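Local coordinates for sugar ABC transporter, sugar-binding protein (Streptococcus pneumoniae, PDB 2HEU) that probably captures sugars outside the cell and delivers them to an ABC transporter, as an extracellular solute-binding protein, at residues D173-N178 / T254-W259; A126-I131 / S286-A291. All blocks are in the same frame, centred on the assembly; numbering follows the deposited sequence.

Contact 1 (D173-N178 / T254-W259); sequences DAWTLN and TPNGSW
A chi1 of 64° in Trp-175 and 50° in Trp-259 tucks CG over the main chain, between N and C, and this swings both indoles into the gap between the two segments. There the two indoles run past one another head to tail, the six-membered ring of Trp-175 and the five-membered ring of Trp-259 inclined at 49°. The six-membered rim of Trp-175 does the touching: its CZ3 lies 3.7 Å from NE1 of Trp-259, which sits at the edge of the Trp-175 ring, and 3.9 Å from CZ2 of Trp-259. The amide group of Asn-256 packs against the same corner of the Trp-175 ring, steeply turned to it. One face of Trp-175 is covered near its rim by Thr-176 CG2, 3.6 Å above the plane, while Gly-257 CA lies over a face of Trp-259. Residues 174-177 form a 3-10 turn leading into helix 178-189, with Leu-177 at the N-cap. It packs on 254-259, which carries an edge strand of the three-stranded antiparallel sheet of one lobe of this two-lobed binding-protein fold. The turn is braced from within: Asp-173 O accepts from Thr-176 OG1 at 2.8 Å, nearly along the C=O axis, and from Thr-176 N at 3.1 Å. Deeper down, Leu-177 CD2 presses on Pro-255 CG at 3.5 Å, an apolar contact backed by Tyr-129. Tyr-239 meets both indoles and Asn-256, extending an aromatic cluster of the kind that often lines sugar sites; it may border the sugar cleft, although this structure is the apo form.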
loop_
_atom_site.group_PDB
_atom_site.type_symbol
_atom_site.label_atom_id
_atom_site.label_comp_id
_atom_site.label_asym_id
_atom_site.label_seq_id
_atom_site.Cartn_x
_atom_site.Cartn_y
_atom_site.Cartn_z
ATOM N N ASP A 173 10.342 -14.694 -0.853
ATOM C CA ASP A 173 9.841 -13.525 -0.243
ATOM C C ASP A 173 8.307 -13.522 -0.344
ATOM O O ASP A 173 7.691 -12.902 -1.225
ATOM C CB ASP A 173 10.420 -12.266 -0.906
ATOM C CG ASP A 173 11.843 -11.983 -0.506
ATOM O OD1 ASP A 173 12.122 -12.155 0.699
ATOM O OD2 ASP A 173 12.638 -11.500 -1.224
ATOM N N ALA A 174 7.717 -14.242 0.582
ATOM C CA ALA A 174 6.252 -14.461 0.598
ATOM C C ALA A 174 5.462 -13.166 0.640
ATOM O O ALA A 174 4.349 -13.119 0.108
ATOM C CB ALA A 174 5.911 -15.339 1.814
ATOM N N TRP A 175 6.012 -12.118 1.298
ATOM C CA TRP A 175 5.279 -10.844 1.389
ATOM C C TRP A 175 4.859 -10.347 0.038
ATOM O O TRP A 175 3.879 -9.590 -0.078
ATOM C CB TRP A 175 6.112 -9.789 2.107
ATOM C CG TRP A 175 7.369 -9.377 1.420
ATOM C CD1 TRP A 175 8.653 -9.809 1.654
ATOM C CD2 TRP A 175 7.492 -8.394 0.393
ATOM N NE1 TRP A 175 9.548 -9.126 0.847
ATOM C CE2 TRP A 175 8.834 -8.280 0.057
ATOM C CE3 TRP A 175 6.581 -7.584 -0.298
ATOM C CZ2 TRP A 175 9.336 -7.345 -0.943
ATOM C CZ3 TRP A 175 7.053 -6.729 -1.279
ATOM C CH2 TRP A 175 8.411 -6.642 -1.570
ATOM N N THR A 176 5.587 -10.656 -1.030
ATOM C CA THR A 176 5.273 -10.165 -2.326
ATOM C C THR A 176 3.857 -10.510 -2.826
ATOM O O THR A 176 3.348 -9.808 -3.693
ATOM C CB THR A 176 6.321 -10.591 -3.413
ATOM O OG1 THR A 176 6.297 -12.012 -3.527
ATOM C CG2 THR A 176 7.730 -10.074 -3.107
ATOM N N LEU A 177 3.318 -11.604 -2.310
ATOM C CA LEU A 177 1.968 -12.063 -2.685
ATOM C C LEU A 177 0.869 -11.706 -1.679
ATOM O O LEU A 177 -0.268 -12.111 -1.865
ATOM C CB LEU A 177 1.971 -13.577 -2.966
ATOM C CG LEU A 177 2.810 -13.999 -4.151
ATOM C CD1 LEU A 177 2.652 -15.495 -4.366
ATOM C CD2 LEU A 177 2.481 -13.205 -5.415
ATOM N N ASN A 178 1.222 -10.917 -0.656
ATOM C CA ASN A 178 0.153 -10.493 0.291
ATOM C C ASN A 178 -0.952 -9.782 -0.479
ATOM O O ASN A 178 -2.135 -10.122 -0.321
ATOM C CB ASN A 178 0.827 -9.568 1.324
ATOM C CG ASN A 178 -0.103 -9.167 2.403
ATOM O OD1 ASN A 178 0.098 -7.960 2.910
ATOM N ND2 ASN A 178 -0.922 -9.975 2.896
ATOM N N THR A 254 4.784 -9.386 -13.209
ATOM C CA THR A 254 5.045 -9.735 -11.808
ATOM C C THR A 254 4.067 -9.061 -10.929
ATOM O O THR A 254 3.771 -7.875 -11.131
ATOM C CB THR A 254 6.535 -9.437 -11.410
ATOM O OG1 THR A 254 6.824 -10.078 -10.167
ATOM C CG2 THR A 254 6.893 -7.993 -11.333
ATOM N N PRO A 255 3.489 -9.742 -9.927
ATOM C CA PRO A 255 2.528 -9.114 -9.005
ATOM C C PRO A 255 3.266 -8.410 -7.919
ATOM O O PRO A 255 4.095 -8.998 -7.209
ATOM C CB PRO A 255 1.750 -10.346 -8.458
ATOM C CG PRO A 255 2.806 -11.452 -8.455
ATOM C CD PRO A 255 3.630 -11.209 -9.676
ATOM N N ASN A 256 2.976 -7.135 -7.726
ATOM C CA ASN A 256 3.687 -6.422 -6.622
ATOM C C ASN A 256 2.992 -5.053 -6.390
ATOM O O ASN A 256 2.008 -4.690 -7.067
ATOM C CB ASN A 256 5.183 -6.280 -6.948
ATOM C CG ASN A 256 6.039 -6.512 -5.719
ATOM O OD1 ASN A 256 6.844 -7.525 -5.691
ATOM N ND2 ASN A 256 5.915 -5.733 -4.732
ATOM N N GLY A 257 3.530 -4.356 -5.406
ATOM C CA GLY A 257 2.987 -3.052 -5.073
ATOM C C GLY A 257 3.536 -1.972 -5.951
ATOM O O GLY A 257 4.520 -2.119 -6.686
ATOM N N SER A 258 2.916 -0.784 -5.811
ATOM C CA SER A 258 3.352 0.428 -6.514
ATOM C C SER A 258 4.765 0.840 -6.199
ATOM O O SER A 258 5.387 1.546 -6.980
ATOM C CB SER A 258 2.360 1.570 -6.121
ATOM O OG SER A 258 2.196 1.706 -4.731
ATOM N N TRP A 259 5.253 0.412 -5.026
ATOM C CA TRP A 259 6.608 0.710 -4.604
ATOM C C TRP A 259 7.639 0.137 -5.594
ATOM O O TRP A 259 8.774 0.611 -5.677
ATOM C CB TRP A 259 6.896 0.165 -3.205
ATOM C CG TRP A 259 6.539 -1.259 -3.012
ATOM C CD1 TRP A 259 7.256 -2.355 -3.388
ATOM C CD2 TRP A 259 5.316 -1.786 -2.437
ATOM N NE1 TRP A 259 6.573 -3.523 -3.060
ATOM C CE2 TRP A 259 5.387 -3.189 -2.496
ATOM C CE3 TRP A 259 4.164 -1.187 -1.900
ATOM C CZ2 TRP A 259 4.340 -4.002 -2.012
ATOM C CZ3 TRP A 259 3.125 -1.989 -1.428
ATOM C CH2 TRP A 259 3.253 -3.369 -1.456
#

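Contact 2 (A126-I131 / S286-A291); sequences ANAYGI and SLTVGA
The flat amide of Asn-127 meets Ala-291 through its carbonyl: Ala-291 N donates to OD1 at 2.9 Å, reaching it from over the amide, 39° off the carbonyl plane, and so missing the lone-pair directions. Trp-361 NE1 also donates to this oxygen. The Tyr-129 ring is approached obliquely by Val-289 CG1, which comes 3.8 Å from Tyr-129 CB, while the ring turns from the contact and its OH hydrogen-bonds Thr-176 O. The main chain of Asn-127 closes a two-bond pairing with Ala-291, its N donating to Ala-291 O at 3.1 Å. Next to it, Gly-290 and Ala-128 bring their backbones close, with Gly-290 CA pointing a C-H at Asn-127 O (3.3 Å) and Ala-128 CA lying 3.2 Å from Val-289 O. At the other end Thr-288 places OG1 opposite its own backbone N (chi1 -171°), and from there the hydroxyl donates to Tyr-129 O at 2.7 Å. A water gives its hydrogens to the same oxygen, at 2.8 Å, and to Leu-287 O. The touching parts run roughly antiparallel, 145° apart, although strands 129-134 and 288-290 belong to different sheets. Segment 126-131 leads from strand 122-123 of the five-stranded sheet into the three-stranded one, and 286-291 runs on toward strand 295-298 of the former. Such crossings between two lobes are typical of the hinge in this superfamily, and the pair is consistent with that role. The three direct bonds join neutral groups, two using a side chain (Asn-127 OD1, Thr-288 OG1), and Tyr-129 O is held by a hydroxyl and a water.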
loop_
_atom_site.group_PDB
_atom_site.type_symbol
_atom_site.label_atom_id
_atom_site.label_comp_id
_atom_site.label_asym_id
_atom_site.label_seq_id
_atom_site.Cartn_x
_atom_site.Cartn_y
_atom_site.Cartn_z
ATOM N N ALA A 126 -0.752 7.192 -1.068
ATOM C CA ALA A 126 -0.977 5.803 -0.693
ATOM C C ALA A 126 -0.282 4.915 -1.649
ATOM O O ALA A 126 0.013 5.303 -2.771
ATOM C CB ALA A 126 -2.480 5.467 -0.722
ATOM N N ASN A 127 -0.012 3.682 -1.226
ATOM C CA ASN A 127 0.378 2.659 -2.128
ATOM C C ASN A 127 -0.828 1.926 -2.742
ATOM O O ASN A 127 -1.951 2.146 -2.353
ATOM C CB ASN A 127 1.440 1.730 -1.498
ATOM C CG ASN A 127 1.020 1.153 -0.198
ATOM O OD1 ASN A 127 -0.111 0.719 0.004
ATOM N ND2 ASN A 127 1.910 1.162 0.732
ATOM N N ALA A 128 -0.518 1.087 -3.725
ATOM C CA ALA A 128 -1.482 0.266 -4.435
ATOM C C ALA A 128 -0.800 -1.037 -4.796
ATOM O O ALA A 128 0.425 -1.188 -4.601
ATOM C CB ALA A 128 -2.056 0.988 -5.618
ATOM N N TYR A 129 -1.553 -1.959 -5.361
ATOM C CA TYR A 129 -1.023 -3.270 -5.726
ATOM C C TYR A 129 -1.662 -3.774 -6.970
ATOM O O TYR A 129 -2.867 -3.590 -7.217
ATOM C CB TYR A 129 -1.298 -4.249 -4.562
ATOM C CG TYR A 129 -0.627 -5.599 -4.720
ATOM C CD1 TYR A 129 0.563 -5.872 -4.066
ATOM C CD2 TYR A 129 -1.160 -6.582 -5.521
ATOM C CE1 TYR A 129 1.229 -7.130 -4.216
ATOM C CE2 TYR A 129 -0.576 -7.809 -5.682
ATOM C CZ TYR A 129 0.630 -8.105 -5.017
ATOM O OH TYR A 129 1.162 -9.340 -5.153
ATOM N N GLY A 130 -0.910 -4.447 -7.799
ATOM C CA GLY A 130 -1.480 -5.065 -8.998
ATOM C C GLY A 130 -0.415 -5.856 -9.751
ATOM O O GLY A 130 0.533 -6.360 -9.161
ATOM N N ILE A 131 -0.622 -5.940 -11.081
ATOM C CA ILE A 131 0.239 -6.755 -11.897
ATOM C C ILE A 131 1.023 -5.830 -12.838
ATOM O O ILE A 131 0.442 -5.105 -13.644
ATOM C CB ILE A 131 -0.500 -7.801 -12.766
ATOM C CG1 ILE A 131 -1.515 -8.594 -11.899
ATOM C CG2 ILE A 131 0.451 -8.692 -13.446
ATOM C CD1 ILE A 131 -0.910 -9.411 -10.785
ATOM N N SER A 286 -12.721 -5.360 -10.945
ATOM C CA SER A 286 -11.349 -5.353 -10.506
ATOM C C SER A 286 -11.137 -4.433 -9.348
ATOM O O SER A 286 -11.822 -3.420 -9.178
ATOM C CB SER A 286 -10.415 -5.019 -11.662
ATOM O OG SER A 286 -10.654 -3.651 -12.050
ATOM N N LEU A 287 -10.127 -4.742 -8.524
ATOM C CA LEU A 287 -9.851 -4.015 -7.295
ATOM C C LEU A 287 -8.343 -3.830 -7.148
ATOM O O LEU A 287 -7.559 -4.592 -7.709
ATOM C CB LEU A 287 -10.365 -4.798 -6.095
ATOM C CG LEU A 287 -11.855 -5.000 -5.990
ATOM C CD1 LEU A 287 -12.233 -5.914 -4.856
ATOM C CD2 LEU A 287 -12.627 -3.634 -5.833
ATOM N N THR A 288 -7.969 -2.844 -6.349
ATOM C CA THR A 288 -6.612 -2.738 -5.832
ATOM C C THR A 288 -6.680 -2.567 -4.306
ATOM O O THR A 288 -7.765 -2.426 -3.744
ATOM C CB THR A 288 -5.817 -1.645 -6.566
ATOM O OG1 THR A 288 -4.443 -1.728 -6.160
ATOM C CG2 THR A 288 -6.298 -0.249 -6.285
ATOM N N VAL A 289 -5.518 -2.642 -3.687
ATOM C CA VAL A 289 -5.395 -2.562 -2.231
ATOM C C VAL A 289 -4.144 -1.763 -1.922
ATOM O O VAL A 289 -3.181 -1.802 -2.658
ATOM C CB VAL A 289 -5.324 -3.989 -1.598
ATOM C CG1 VAL A 289 -4.145 -4.797 -2.082
ATOM C CG2 VAL A 289 -5.385 -3.912 -0.085
ATOM N N GLY A 290 -4.210 -1.005 -0.829
ATOM C CA GLY A 290 -3.082 -0.235 -0.387
ATOM C C GLY A 290 -3.469 0.607 0.781
ATOM O O GLY A 290 -4.604 0.519 1.298
ATOM N N ALA A 291 -2.560 1.479 1.264
ATOM C CA ALA A 291 -2.899 2.370 2.383
ATOM C C ALA A 291 -1.992 3.565 2.347
ATOM O O ALA A 291 -1.013 3.628 1.657
ATOM C CB ALA A 291 -2.804 1.648 3.727
HETATM O O HOH W 1 -5.006 -4.875 -8.499
#

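How the contacts relate
Contact 1 and contact 2 lie about 10 Å apart, centre to centre, and meet through neighbouring strands 253-257 and 129-134 of one sheet. Tyr-129 spans the two: its OH lies 2.7 Å from Thr-176 O, a probable hydrogen bond, and its CD1 lies 3.5 Å from Asn-256 C. A second probable bond joins Ser-258 N to Ala-128 O at 2.8 Å, just where 126-131 enters the sheet. Contact 2 is thereby tied to the backbone that carries the aromatic cluster of contact 1, a cluster that may border the sugar cleft. The sodium ion at Lys-103 and Glu-335 involves residues of neither contact.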